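Local coordinates for protein manganese-dependent inorganic pyrophosphatase (Methanocaldococcus jannaschii, PDB 2EB0) that probably hydrolyses inorganic diphosphate to two phosphates as a cytoplasmic, family II pyrophosphatase that binds two manganese ions per subunit, at residues A18-L21 with A22-D26; H67-K70 with S71-F74; E177-G180 with M181-K185; V298-L301 with E302-Y305. All blocks are in the same frame, centred on the assembly; numbering follows the deposited sequence.

Contact 1 of 4, residues A18-L21 with A22-D26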
ATOM      1  N   ALA B  18      16.277   8.521  -2.559  1.00 16.23           N
ATOM      2  CA  ALA B  18      17.097   7.439  -2.022  1.00 17.51           C
ATOM      3  C   ALA B  18      18.178   8.014  -1.118  1.00 17.36           C
ATOM      4  O   ALA B  18      18.421   7.515  -0.020  1.00 17.08           O
ATOM      5  CB  ALA B  18      17.742   6.648  -3.161  1.00  7.91           C
ATOM      6  N   ILE B  19      18.828   9.065  -1.601  1.00 24.57           N
ATOM      7  CA  ILE B  19      19.900   9.718  -0.862  1.00 25.41           C
ATOM      8  C   ILE B  19      19.397  10.346   0.438  1.00 26.30           C
ATOM      9  O   ILE B  19      19.936  10.086   1.511  1.00 29.18           O
ATOM     10  CB  ILE B  19      20.582  10.811  -1.749  1.00 13.83           C
ATOM     11  CG1 ILE B  19      21.479  10.141  -2.785  1.00 12.32           C
ATOM     12  CG2 ILE B  19      21.384  11.777  -0.896  1.00 11.27           C
ATOM     13  CD1 ILE B  19      22.017  11.087  -3.819  1.00 15.18           C
ATOM     14  N   VAL B  20      18.353  11.160   0.334  1.00 21.50           N
ATOM     15  CA  VAL B  20      17.803  11.850   1.490  1.00 21.32           C
ATOM     16  C   VAL B  20      17.218  10.896   2.535  1.00 21.39           C
ATOM     17  O   VAL B  20      17.477  11.051   3.726  1.00 22.41           O
ATOM     18  CB  VAL B  20      16.751  12.891   1.036  1.00 15.80           C
ATOM     19  CG1 VAL B  20      16.220  13.680   2.230  1.00 12.43           C
ATOM     20  CG2 VAL B  20      17.397  13.839   0.019  1.00 15.73           C
ATOM     21  N   LEU B  21      16.461   9.893   2.102  1.00 17.62           N
ATOM     22  CA  LEU B  21      15.890   8.962   3.066  1.00 18.99           C
ATOM     23  C   LEU B  21      17.001   8.151   3.727  1.00 18.82           C
ATOM     24  O   LEU B  21      16.960   7.897   4.930  1.00 15.92           O
ATOM     25  CB  LEU B  21      14.870   8.034   2.398  1.00 22.45           C
ATOM     26  CG  LEU B  21      14.044   7.158   3.349  1.00 20.70           C
ATOM     27  CD1 LEU B  21      13.379   8.028   4.407  1.00 18.92           C
ATOM     28  CD2 LEU B  21      12.987   6.384   2.559  1.00 22.07           C
ATOM     29  N   ALA B  22      18.001   7.761   2.941  1.00 21.93           N
ATOM     30  CA  ALA B  22      19.131   7.004   3.470  1.00 22.91           C
ATOM     31  C   ALA B  22      19.824   7.833   4.546  1.00 23.46           C
ATOM     32  O   ALA B  22      20.262   7.305   5.565  1.00 26.39           O
ATOM     33  CB  ALA B  22      20.106   6.678   2.366  1.00 16.19           C
ATOM     34  N   TYR B  23      19.925   9.134   4.306  1.00 24.67           N
ATOM     35  CA  TYR B  23      20.544  10.049   5.261  1.00 24.92           C
ATOM     36  C   TYR B  23      19.761  10.046   6.575  1.00 25.36           C
ATOM     37  O   TYR B  23      20.344   9.981   7.651  1.00 25.45           O
ATOM     38  CB  TYR B  23      20.565  11.466   4.679  1.00 24.99           C
ATOM     39  CG  TYR B  23      20.780  12.572   5.686  1.00 24.18           C
ATOM     40  CD1 TYR B  23      22.049  12.862   6.182  1.00 26.05           C
ATOM     41  CD2 TYR B  23      19.709  13.341   6.132  1.00 24.70           C
ATOM     42  CE1 TYR B  23      22.251  13.902   7.102  1.00 25.77           C
ATOM     43  CE2 TYR B  23      19.893  14.378   7.050  1.00 25.57           C
ATOM     44  CZ  TYR B  23      21.165  14.652   7.529  1.00 27.57           C
ATOM     45  OH  TYR B  23      21.338  15.676   8.437  1.00 29.71           O
ATOM     46  N   PHE B  24      18.435  10.124   6.477  1.00 21.91           N
ATOM     47  CA  PHE B  24      17.573  10.134   7.658  1.00 21.32           C
ATOM     48  C   PHE B  24      17.503   8.775   8.350  1.00 21.87           C
ATOM     49  O   PHE B  24      17.426   8.697   9.570  1.00 20.48           O
ATOM     50  CB  PHE B  24      16.152  10.568   7.273  1.00 26.63           C
ATOM     51  CG  PHE B  24      16.011  12.042   7.017  1.00 26.62           C
ATOM     52  CD1 PHE B  24      15.516  12.502   5.809  1.00 25.01           C
ATOM     53  CD2 PHE B  24      16.346  12.967   7.997  1.00 27.36           C
ATOM     54  CE1 PHE B  24      15.355  13.857   5.577  1.00 28.66           C
ATOM     55  CE2 PHE B  24      16.188  14.327   7.769  1.00 26.84           C
ATOM     56  CZ  PHE B  24      15.691  14.769   6.559  1.00 26.80           C
ATOM     57  N   LEU B  25      17.521   7.707   7.564  1.00 25.55           N
ATOM     58  CA  LEU B  25      17.439   6.361   8.115  1.00 28.19           C
ATOM     59  C   LEU B  25      18.808   5.793   8.450  1.00 29.66           C
ATOM     60  O   LEU B  25      18.915   4.677   8.946  1.00 30.57           O
ATOM     61  CB  LEU B  25      16.717   5.442   7.129  1.00 31.93           C
ATOM     62  CG  LEU B  25      15.188   5.397   7.178  1.00 33.15           C
ATOM     63  CD1 LEU B  25      14.603   6.765   7.446  1.00 36.86           C
ATOM     64  CD2 LEU B  25      14.678   4.845   5.862  1.00 35.14           C
ATOM     65  N   ASP B  26      19.848   6.571   8.174  1.00 35.36           N
ATOM     66  CA  ASP B  26      21.225   6.169   8.442  1.00 36.66           C
ATOM     67  C   ASP B  26      21.657   4.859   7.801  1.00 36.74           C
ATOM     68  O   ASP B  26      22.327   4.044   8.432  1.00 37.65           O
ATOM     69  CB  ASP B  26      21.485   6.102   9.953  1.00 44.50           C
ATOM     70  CG  ASP B  26      21.758   7.467  10.557  1.00 47.21           C
ATOM     71  OD1 ASP B  26      22.718   8.132  10.114  1.00 47.78           O
ATOM     72  OD2 ASP B  26      21.018   7.875  11.475  1.00 49.66           O
TER
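The carbonyl of Leu-21 receives the amide of Leu-25, with 2.7 Å between Leu-25 N and Leu-21 O and an N-H...O angle of 154°. It is the shortest of four successive i to i+4 bonds; the amides of Ala-22, Tyr-23 and Phe-24 reach back in the same way to the carbonyls of Ala-18, Ile-19 and Val-20. The same one-turn spacing pairs the side chains. Leu-21 CG meets Leu-25 CD2 at 3.5 Å, tighter than usual for two carbons, and the methyl ends CD1 of Leu-21 and CD1 of Leu-25 also lie 3.5 Å apart. Leu-21 CG, set anti to its own nitrogen (chi1 -171°), leans toward the next turn and so reaches its partner. Branched aliphatic chains suit this face, because it lies on Val-4, Ile-63 and Val-65 of the parallel sheet, and Ala-22 is small enough to sit against Val-4 beside them. With an alanine at the position of Leu-21, the methyls of Leu-25 would probably be left without their neighbour and a gap would open against Ile-63 and Val-65. On another side, Val-20 and Phe-24 run side by side, Val-20 CG1 touching Phe-24 CE1 at 3.5 Å. Tyr-23 CD2 stands 3.8 Å above the plane of the Phe-24 ring. The tyrosine's hydroxyl is hydrogen-bonded to Glu-131 O, a role the phenylalanine beside it could not fill. Helix 12-25 is the crossover helix of the beta-alpha-beta unit that joins parallel strands 2-5 and 28-31 in the DHH domain.

Contact 2 of 4, residues H67-K70 with S71-F74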
ATOM      1  N   HIS B  67       8.697   3.591  -6.153  1.00 21.04           N
ATOM      2  CA  HIS B  67       8.188   2.513  -6.979  1.00 21.22           C
ATOM      3  C   HIS B  67       7.644   1.367  -6.139  1.00 23.39           C
ATOM      4  O   HIS B  67       8.062   1.150  -4.998  1.00 22.56           O
ATOM      5  CB  HIS B  67       9.252   2.015  -7.978  1.00 18.22           C
ATOM      6  CG  HIS B  67      10.323   1.155  -7.376  1.00 17.98           C
ATOM      7  ND1 HIS B  67      11.269   1.641  -6.500  1.00 18.02           N
ATOM      8  CD2 HIS B  67      10.624  -0.154  -7.569  1.00 17.08           C
ATOM      9  CE1 HIS B  67      12.109   0.669  -6.179  1.00 17.65           C
ATOM     10  NE2 HIS B  67      11.740  -0.430  -6.814  1.00 16.55           N
ATOM     11  N   SER B  68       6.685   0.658  -6.717  1.00 26.54           N
ATOM     12  CA  SER B  68       6.035  -0.459  -6.061  1.00 28.87           C
ATOM     13  C   SER B  68       5.695  -1.475  -7.142  1.00 29.75           C
ATOM     14  O   SER B  68       4.609  -2.050  -7.154  1.00 31.17           O
ATOM     15  CB  SER B  68       4.757   0.025  -5.373  1.00 30.57           C
ATOM     16  OG  SER B  68       4.085  -1.040  -4.727  1.00 33.90           O
ATOM     17  N   GLU B  69       6.626  -1.676  -8.064  1.00 26.76           N
ATOM     18  CA  GLU B  69       6.418  -2.614  -9.158  1.00 27.67           C
ATOM     19  C   GLU B  69       7.621  -3.544  -9.286  1.00 26.96           C
ATOM     20  O   GLU B  69       8.761  -3.090  -9.414  1.00 25.67           O
ATOM     21  CB  GLU B  69       6.207  -1.853 -10.469  1.00 27.98           C
ATOM     22  CG  GLU B  69       5.827  -2.740 -11.646  1.00 34.29           C
ATOM     23  CD  GLU B  69       4.345  -3.105 -11.664  1.00 38.28           C
ATOM     24  OE1 GLU B  69       3.981  -4.078 -12.368  1.00 37.86           O
ATOM     25  OE2 GLU B  69       3.548  -2.412 -10.986  1.00 38.56           O
ATOM     26  N   LYS B  70       7.359  -4.847  -9.244  1.00 20.56           N
ATOM     27  CA  LYS B  70       8.406  -5.848  -9.362  1.00 21.33           C
ATOM     28  C   LYS B  70       9.281  -5.616 -10.602  1.00 19.70           C
ATOM     29  O   LYS B  70      10.507  -5.573 -10.505  1.00 19.44           O
ATOM     30  CB  LYS B  70       7.779  -7.244  -9.421  1.00 68.35           C
ATOM     31  CG  LYS B  70       8.756  -8.375  -9.704  1.00 71.52           C
ATOM     32  CD  LYS B  70       9.777  -8.532  -8.593  1.00 78.96           C
ATOM     33  CE  LYS B  70      10.746  -9.665  -8.895  1.00 82.21           C
ATOM     34  NZ  LYS B  70      11.697  -9.892  -7.769  1.00 85.24           N
ATOM     35  N   SER B  71       8.658  -5.454 -11.764  1.00 27.70           N
ATOM     36  CA  SER B  71       9.424  -5.261 -12.987  1.00 28.92           C
ATOM     37  C   SER B  71      10.229  -3.957 -13.074  1.00 28.83           C
ATOM     38  O   SER B  71      10.897  -3.711 -14.077  1.00 31.35           O
ATOM     39  CB  SER B  71       8.508  -5.401 -14.209  1.00 25.58           C
ATOM     40  OG  SER B  71       7.251  -4.789 -13.987  1.00 30.79           O
ATOM     41  N   GLN B  72      10.178  -3.137 -12.029  1.00 22.78           N
ATOM     42  CA  GLN B  72      10.920  -1.875 -11.995  1.00 22.43           C
ATOM     43  C   GLN B  72      11.938  -1.887 -10.852  1.00 22.74           C
ATOM     44  O   GLN B  72      12.673  -0.918 -10.650  1.00 22.34           O
ATOM     45  CB  GLN B  72       9.957  -0.701 -11.788  1.00 21.07           C
ATOM     46  CG  GLN B  72       8.841  -0.609 -12.803  1.00 20.22           C
ATOM     47  CD  GLN B  72       7.768   0.388 -12.401  1.00 28.10           C
ATOM     48  OE1 GLN B  72       6.672   0.396 -12.966  1.00 30.14           O
ATOM     49  NE2 GLN B  72       8.076   1.239 -11.422  1.00 29.06           N
ATOM     50  N   SER B  73      11.975  -2.992 -10.114  1.00 20.06           N
ATOM     51  CA  SER B  73      12.865  -3.139  -8.968  1.00 21.29           C
ATOM     52  C   SER B  73      13.865  -4.267  -9.225  1.00 22.46           C
ATOM     53  O   SER B  73      14.040  -4.686 -10.371  1.00 21.95           O
ATOM     54  CB  SER B  73      12.023  -3.438  -7.721  1.00 23.19           C
ATOM     55  OG  SER B  73      12.745  -3.213  -6.522  1.00 24.95           O
ATOM     56  N   PHE B  74      14.522  -4.750  -8.169  1.00 23.37           N
ATOM     57  CA  PHE B  74      15.495  -5.839  -8.302  1.00 26.69           C
ATOM     58  C   PHE B  74      14.828  -7.043  -8.944  1.00 27.42           C
ATOM     59  O   PHE B  74      13.671  -7.343  -8.651  1.00 27.08           O
ATOM     60  CB  PHE B  74      16.019  -6.318  -6.940  1.00 27.05           C
ATOM     61  CG  PHE B  74      16.721  -5.273  -6.133  1.00 27.06           C
ATOM     62  CD1 PHE B  74      16.002  -4.392  -5.332  1.00 25.91           C
ATOM     63  CD2 PHE B  74      18.109  -5.217  -6.114  1.00 26.56           C
ATOM     64  CE1 PHE B  74      16.655  -3.476  -4.517  1.00 26.76           C
ATOM     65  CE2 PHE B  74      18.775  -4.302  -5.301  1.00 28.32           C
ATOM     66  CZ  PHE B  74      18.047  -3.431  -4.498  1.00 27.72           C
TER
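His-67 presents the edge of its imidazole to Ser-73, whose hydroxyl lies close to the ring plane. NE2 of His-67 and OG of Ser-73 are 3.0 Å apart and nearly straight at 168°, in a hydrogen bond that either could donate. Two torsions bring them together: the ring is placed between backbone N and carbonyl carbon (chi1 76°), while the serine hydroxyl swings anti to its own nitrogen. Serine suits the spot, being short enough to sit in the turn and still offer a polar tip. Glu-69 and Gln-72 are oriented differently. Their side chains pass at a slant, carboxylate and amide planes 29° apart, and Glu-69 CB comes closest to the amide carbon, 3.3 Å from Gln-72 CD. Glu-69 OE1 takes a hydrogen bond from Asp-207 N. A tight 3-10 turn sets the spacing: Gln-72 N binds Glu-69 O and Ser-73 N binds Lys-70 O, each at 3.0 Å. Lys-70 runs along the outside of the turn, its NZ making a weak bond of 3.3 Å to Phe-74 O. Ser-71, Glu-69 and Gln-72 all meet strand 204-208, so this loop after strand 61-65 links the DHH domain to the DHHA2 domain. His-67 is bonded at both nitrogens, ND1 to Val-65 O and NE2 to Ser-73, which fixes the rotation of its ring. His-67 follows the manganese ligand Asp-66 in the chain and its ring lies against the ligand His-7, so a ring held this way is consistent with a second-shell neighbour that steadies the metal site.

Contact 3 of 4, residues E177-G180 with M181-K185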
ATOM      1  N   GLU B 177      11.237  29.291 -10.281  0.50  4.66           N
ATOM      2  CA  GLU B 177      10.881  29.301 -11.695  0.50  3.81           C
ATOM      3  C   GLU B 177      12.088  29.251 -12.616  0.50  3.65           C
ATOM      4  O   GLU B 177      12.070  28.553 -13.627  0.50  1.85           O
ATOM      5  CB  GLU B 177      10.040  30.535 -12.019  0.50 31.62           C
ATOM      6  CG  GLU B 177       8.663  30.508 -11.391  0.50 34.12           C
ATOM      7  CD  GLU B 177       7.920  29.224 -11.702  0.50 36.30           C
ATOM      8  OE1 GLU B 177       7.774  28.896 -12.902  0.50 36.76           O
ATOM      9  OE2 GLU B 177       7.485  28.542 -10.749  0.50 36.63           O
ATOM     10  N   GLU B 178      13.130  29.998 -12.273  1.00 23.83           N
ATOM     11  CA  GLU B 178      14.347  30.026 -13.083  1.00 28.46           C
ATOM     12  C   GLU B 178      15.087  28.697 -12.981  1.00 25.74           C
ATOM     13  O   GLU B 178      15.550  28.166 -13.987  1.00 25.30           O
ATOM     14  CB  GLU B 178      15.272  31.157 -12.638  1.00 55.14           C
ATOM     15  CG  GLU B 178      14.773  32.534 -12.995  1.00 63.17           C
ATOM     16  CD  GLU B 178      15.762  33.614 -12.625  1.00 66.90           C
ATOM     17  OE1 GLU B 178      15.504  34.791 -12.958  1.00 70.95           O
ATOM     18  OE2 GLU B 178      16.795  33.288 -12.001  1.00 67.89           O
ATOM     19  N   PHE B 179      15.203  28.174 -11.764  1.00 24.32           N
ATOM     20  CA  PHE B 179      15.868  26.895 -11.557  1.00 23.37           C
ATOM     21  C   PHE B 179      15.092  25.818 -12.313  1.00 22.72           C
ATOM     22  O   PHE B 179      15.683  24.957 -12.961  1.00 22.93           O
ATOM     23  CB  PHE B 179      15.929  26.564 -10.067  1.00 22.58           C
ATOM     24  CG  PHE B 179      16.483  25.199  -9.772  1.00 26.78           C
ATOM     25  CD1 PHE B 179      17.521  24.671 -10.536  1.00 26.57           C
ATOM     26  CD2 PHE B 179      15.978  24.446  -8.717  1.00 25.31           C
ATOM     27  CE1 PHE B 179      18.051  23.402 -10.253  1.00 28.38           C
ATOM     28  CE2 PHE B 179      16.499  23.179  -8.423  1.00 28.11           C
ATOM     29  CZ  PHE B 179      17.539  22.657  -9.194  1.00 26.29           C
ATOM     30  N   GLY B 180      13.766  25.896 -12.238  1.00 21.08           N
ATOM     31  CA  GLY B 180      12.910  24.943 -12.921  1.00 17.68           C
ATOM     32  C   GLY B 180      13.094  24.965 -14.429  1.00 20.17           C
ATOM     33  O   GLY B 180      13.063  23.918 -15.080  1.00 17.72           O
ATOM     34  N   MET B 181      13.286  26.150 -14.995  1.00 15.66           N
ATOM     35  CA  MET B 181      13.472  26.240 -16.435  1.00 20.27           C
ATOM     36  C   MET B 181      14.697  25.411 -16.820  1.00 21.17           C
ATOM     37  O   MET B 181      14.695  24.711 -17.837  1.00 21.11           O
ATOM     38  CB  MET B 181      13.657  27.696 -16.871  1.00 32.12           C
ATOM     39  CG  MET B 181      13.870  27.854 -18.380  1.00 35.20           C
ATOM     40  SD  MET B 181      12.642  26.937 -19.363  1.00 41.66           S
ATOM     41  CE  MET B 181      11.218  28.060 -19.281  1.00 36.25           C
ATOM     42  N   GLU B 182      15.734  25.487 -15.987  1.00 20.46           N
ATOM     43  CA  GLU B 182      16.969  24.741 -16.205  1.00 19.62           C
ATOM     44  C   GLU B 182      16.671  23.243 -16.211  1.00 17.87           C
ATOM     45  O   GLU B 182      17.099  22.506 -17.102  1.00 15.53           O
ATOM     46  CB  GLU B 182      17.972  25.079 -15.101  1.00 40.90           C
ATOM     47  CG  GLU B 182      19.292  25.575 -15.634  1.00 46.91           C
ATOM     48  CD  GLU B 182      19.105  26.637 -16.694  1.00 49.62           C
ATOM     49  OE1 GLU B 182      18.705  27.765 -16.341  1.00 51.45           O
ATOM     50  OE2 GLU B 182      19.342  26.340 -17.884  1.00 51.03           O
ATOM     51  N   ILE B 183      15.923  22.798 -15.212  1.00 17.60           N
ATOM     52  CA  ILE B 183      15.556  21.400 -15.130  1.00 19.25           C
ATOM     53  C   ILE B 183      14.770  21.002 -16.379  1.00 19.02           C
ATOM     54  O   ILE B 183      14.999  19.931 -16.947  1.00 21.67           O
ATOM     55  CB  ILE B 183      14.742  21.127 -13.840  1.00 21.65           C
ATOM     56  CG1 ILE B 183      15.677  21.242 -12.627  1.00 20.78           C
ATOM     57  CG2 ILE B 183      14.076  19.761 -13.908  1.00 20.82           C
ATOM     58  CD1 ILE B 183      15.022  21.024 -11.285  1.00 21.71           C
ATOM     59  N   LEU B 184      13.867  21.868 -16.830  1.00 20.09           N
ATOM     60  CA  LEU B 184      13.081  21.564 -18.028  1.00 21.05           C
ATOM     61  C   LEU B 184      13.982  21.480 -19.253  1.00 19.94           C
ATOM     62  O   LEU B 184      13.735  20.684 -20.158  1.00 22.16           O
ATOM     63  CB  LEU B 184      11.991  22.620 -18.265  1.00 22.98           C
ATOM     64  CG  LEU B 184      10.880  22.750 -17.220  1.00 25.38           C
ATOM     65  CD1 LEU B 184       9.795  23.675 -17.758  1.00 25.60           C
ATOM     66  CD2 LEU B 184      10.289  21.386 -16.909  1.00 25.99           C
ATOM     67  N   LYS B 185      15.030  22.298 -19.288  1.00 23.16           N
ATOM     68  CA  LYS B 185      15.952  22.256 -20.418  1.00 22.51           C
ATOM     69  C   LYS B 185      16.803  20.989 -20.323  1.00 21.66           C
ATOM     70  O   LYS B 185      17.304  20.482 -21.329  1.00 19.70           O
ATOM     71  CB  LYS B 185      16.834  23.507 -20.439  1.00 25.79           C
ATOM     72  CG  LYS B 185      16.065  24.772 -20.817  1.00 29.63           C
ATOM     73  CD  LYS B 185      17.003  25.938 -21.083  1.00 31.11           C
ATOM     74  CE  LYS B 185      16.235  27.160 -21.566  1.00 34.26           C
ATOM     75  NZ  LYS B 185      17.139  28.242 -22.057  1.00 33.80           N
TER
HETATM   76  O   HOH W   1      16.581  29.474 -16.284  1.00 41.55           O
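Phe-179 and Ile-183, one helical turn apart, form the tightly packed side. The CD1 methyl of Ile-183 sits over one face of the phenyl ring, 4.0 Å from the centroid of Phe-179 and 23° off its normal, a CH-pi contact displaced toward the rim. Setting Phe-179 CG anti to the backbone N (chi1 174°) points the ring along the helix to the isoleucine. A flat ring and a branched aliphatic chain whose CD1 end reaches the ring fit here because both rest on Ile-145 of helix 134-148, and Lys-45 adds a cation-pi contact. A serine in place of Phe-179 would probably take the ring from the Ile-183 methyl and leave Lys-45 without its aromatic partner. Gly-180, also buried, has its carbonyl bonded by Leu-184 N at 2.8 Å. The exposed glutamates form the wet side, where charged chains belong. Glu-182 N reaches Glu-178 O at 3.3 Å, a weak bond, and a water lies 2.8 Å from Glu-178 O and 2.7 Å from Glu-182 OE1, placed to bridge them, though it probably cannot serve all its acceptors. The whole is an amphipathic alpha-helix, 176-188, whose apolar side packs on helices 37-45 and 134-148.

Contact 4 of 4, residues V298-L301 with E302-Y305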
ATOM      1  N   VAL B 298      -1.430   5.030 -17.043  1.00 24.98           N
ATOM      2  CA  VAL B 298      -1.519   3.726 -16.404  1.00 26.25           C
ATOM      3  C   VAL B 298      -2.934   3.344 -15.937  1.00 27.84           C
ATOM      4  O   VAL B 298      -3.422   2.251 -16.239  1.00 29.85           O
ATOM      5  CB  VAL B 298      -0.531   3.640 -15.211  1.00 23.53           C
ATOM      6  CG1 VAL B 298      -0.663   2.303 -14.496  1.00 23.52           C
ATOM      7  CG2 VAL B 298       0.899   3.821 -15.716  1.00 22.23           C
ATOM      8  N   PRO B 299      -3.624   4.250 -15.228  1.00 20.24           N
ATOM      9  CA  PRO B 299      -4.973   3.941 -14.744  1.00 20.84           C
ATOM     10  C   PRO B 299      -5.974   3.409 -15.767  1.00 21.04           C
ATOM     11  O   PRO B 299      -6.565   2.350 -15.559  1.00 21.51           O
ATOM     12  CB  PRO B 299      -5.423   5.258 -14.109  1.00 29.58           C
ATOM     13  CG  PRO B 299      -4.130   5.847 -13.632  1.00 29.44           C
ATOM     14  CD  PRO B 299      -3.217   5.599 -14.808  1.00 29.30           C
ATOM     15  N   PRO B 300      -6.190   4.136 -16.879  1.00 25.52           N
ATOM     16  CA  PRO B 300      -7.144   3.673 -17.893  1.00 25.80           C
ATOM     17  C   PRO B 300      -6.665   2.433 -18.633  1.00 26.60           C
ATOM     18  O   PRO B 300      -7.466   1.597 -19.049  1.00 26.49           O
ATOM     19  CB  PRO B 300      -7.274   4.878 -18.817  1.00 31.06           C
ATOM     20  CG  PRO B 300      -5.900   5.444 -18.786  1.00 31.79           C
ATOM     21  CD  PRO B 300      -5.555   5.395 -17.306  1.00 29.09           C
ATOM     22  N   LEU B 301      -5.350   2.320 -18.782  1.00 29.31           N
ATOM     23  CA  LEU B 301      -4.755   1.194 -19.476  1.00 29.54           C
ATOM     24  C   LEU B 301      -4.819  -0.087 -18.631  1.00 30.35           C
ATOM     25  O   LEU B 301      -5.236  -1.140 -19.126  1.00 29.09           O
ATOM     26  CB  LEU B 301      -3.312   1.529 -19.848  1.00 22.68           C
ATOM     27  CG  LEU B 301      -2.695   0.790 -21.032  1.00 26.00           C
ATOM     28  CD1 LEU B 301      -3.525   1.034 -22.305  1.00 25.09           C
ATOM     29  CD2 LEU B 301      -1.256   1.297 -21.228  1.00 25.60           C
ATOM     30  N   GLU B 302      -4.417  -0.016 -17.364  1.00 22.26           N
ATOM     31  CA  GLU B 302      -4.491  -1.221 -16.539  1.00 25.15           C
ATOM     32  C   GLU B 302      -5.941  -1.590 -16.253  1.00 25.35           C
ATOM     33  O   GLU B 302      -6.254  -2.756 -16.043  1.00 25.06           O
ATOM     34  CB  GLU B 302      -3.748  -1.061 -15.215  1.00 31.57           C
ATOM     35  CG  GLU B 302      -3.993  -2.232 -14.274  1.00 33.94           C
ATOM     36  CD  GLU B 302      -3.116  -2.203 -13.038  1.00 35.95           C
ATOM     37  OE1 GLU B 302      -2.942  -1.111 -12.455  1.00 35.56           O
ATOM     38  OE2 GLU B 302      -2.611  -3.281 -12.647  1.00 34.56           O
ATOM     39  N   ARG B 303      -6.824  -0.598 -16.234  1.00 25.10           N
ATOM     40  CA  ARG B 303      -8.228  -0.881 -15.991  1.00 26.86           C
ATOM     41  C   ARG B 303      -8.796  -1.596 -17.201  1.00 26.03           C
ATOM     42  O   ARG B 303      -9.607  -2.507 -17.063  1.00 26.18           O
ATOM     43  CB  ARG B 303      -9.019   0.398 -15.718  1.00 54.99           C
ATOM     44  CG  ARG B 303      -9.054   0.789 -14.249  1.00 59.84           C
ATOM     45  CD  ARG B 303     -10.236   1.699 -13.956  1.00 64.80           C
ATOM     46  NE  ARG B 303     -10.124   2.973 -14.655  1.00 68.38           N
ATOM     47  CZ  ARG B 303      -9.297   3.951 -14.297  1.00 71.22           C
ATOM     48  NH1 ARG B 303      -8.508   3.799 -13.239  1.00 71.31           N
ATOM     49  NH2 ARG B 303      -9.253   5.076 -15.001  1.00 69.36           N
ATOM     50  N   ALA B 304      -8.364  -1.187 -18.389  1.00 28.83           N
ATOM     51  CA  ALA B 304      -8.831  -1.822 -19.616  1.00 29.70           C
ATOM     52  C   ALA B 304      -8.381  -3.283 -19.643  1.00 30.24           C
ATOM     53  O   ALA B 304      -9.168  -4.176 -19.939  1.00 30.22           O
ATOM     54  CB  ALA B 304      -8.284  -1.087 -20.837  1.00 25.97           C
ATOM     55  N   TYR B 305      -7.114  -3.519 -19.318  1.00 32.43           N
ATOM     56  CA  TYR B 305      -6.570  -4.869 -19.318  1.00 33.92           C
ATOM     57  C   TYR B 305      -7.246  -5.855 -18.381  1.00 36.27           C
ATOM     58  O   TYR B 305      -7.625  -6.947 -18.802  1.00 36.39           O
ATOM     59  CB  TYR B 305      -5.080  -4.851 -18.993  1.00 32.32           C
ATOM     60  CG  TYR B 305      -4.197  -4.809 -20.209  1.00 30.66           C
ATOM     61  CD1 TYR B 305      -3.809  -3.597 -20.771  1.00 30.30           C
ATOM     62  CD2 TYR B 305      -3.748  -5.986 -20.803  1.00 31.34           C
ATOM     63  CE1 TYR B 305      -2.989  -3.554 -21.893  1.00 30.73           C
ATOM     64  CE2 TYR B 305      -2.928  -5.957 -21.933  1.00 30.58           C
ATOM     65  CZ  TYR B 305      -2.551  -4.736 -22.469  1.00 28.35           C
ATOM     66  OH  TYR B 305      -1.731  -4.695 -23.572  1.00 29.44           O
TER
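Arg-303 folds back over Pro-299 in helix 293-306, the last of the chain, which packs on the mixed sheet of the DHHA2 domain. Of the backbone bonds, the shortest is the nearly straight one from Glu-302 N to Val-298 O, 2.7 Å at 176°; Arg-303, Ala-304 and Tyr-305 bind the next three carbonyls, the first two at more bent angles. Pro-299 and Pro-300 have no N-H for the preceding turn, and the helix kinks there, though their carbonyls serve the turn that follows. Face contact of the guanidinium is the second kind. This group of Arg-303 lies with one face on the proline backbone, Pro-299 O 3.3 Å above its plane, and its NH1 touches Pro-299 CB at 3.5 Å. A bend at chi3 (-64°) turns it back there, where NH1 makes a weak, long ion pair with Glu-97 of the second subunit. Among apolar contacts, Leu-301 is buried against Ile-215 and Phe-208, Ala-304 is small enough to fit against Met-271 and Ala-275, and Leu-301 CG meets Tyr-305 CE1 only loosely, at 4.4 Å. Lastly, the ring edge of Tyr-305, whose OH is bonded to Asp-247 OD1, meets a carbonyl: CD1 is 3.3 Å from Leu-301 O.

In the fold
The contacts come in series along the chain. Contacts 1 and 2 belong to the DHH domain and its parallel sheet, following strands 2-5 and 61-65, and the centres of these two contacts are about 19 Å apart. Contact 3, on helix 176-188, lies about 26 Å from contact 1 (centres) and packs on helix 134-148, which carries the manganese ligand Asp-147. Contact 4, in the DHHA2 domain, approaches contact 2 most nearly, nearest atoms about 6 Å apart, and both adjoin strand 204-208. Contacts 1 and 4 are about 33 Å apart (centres). Contact 2 lies nearest a manganese ion, about 7 Å from the His-67 side chain; side chains of the others come within about 10 to 12 Å.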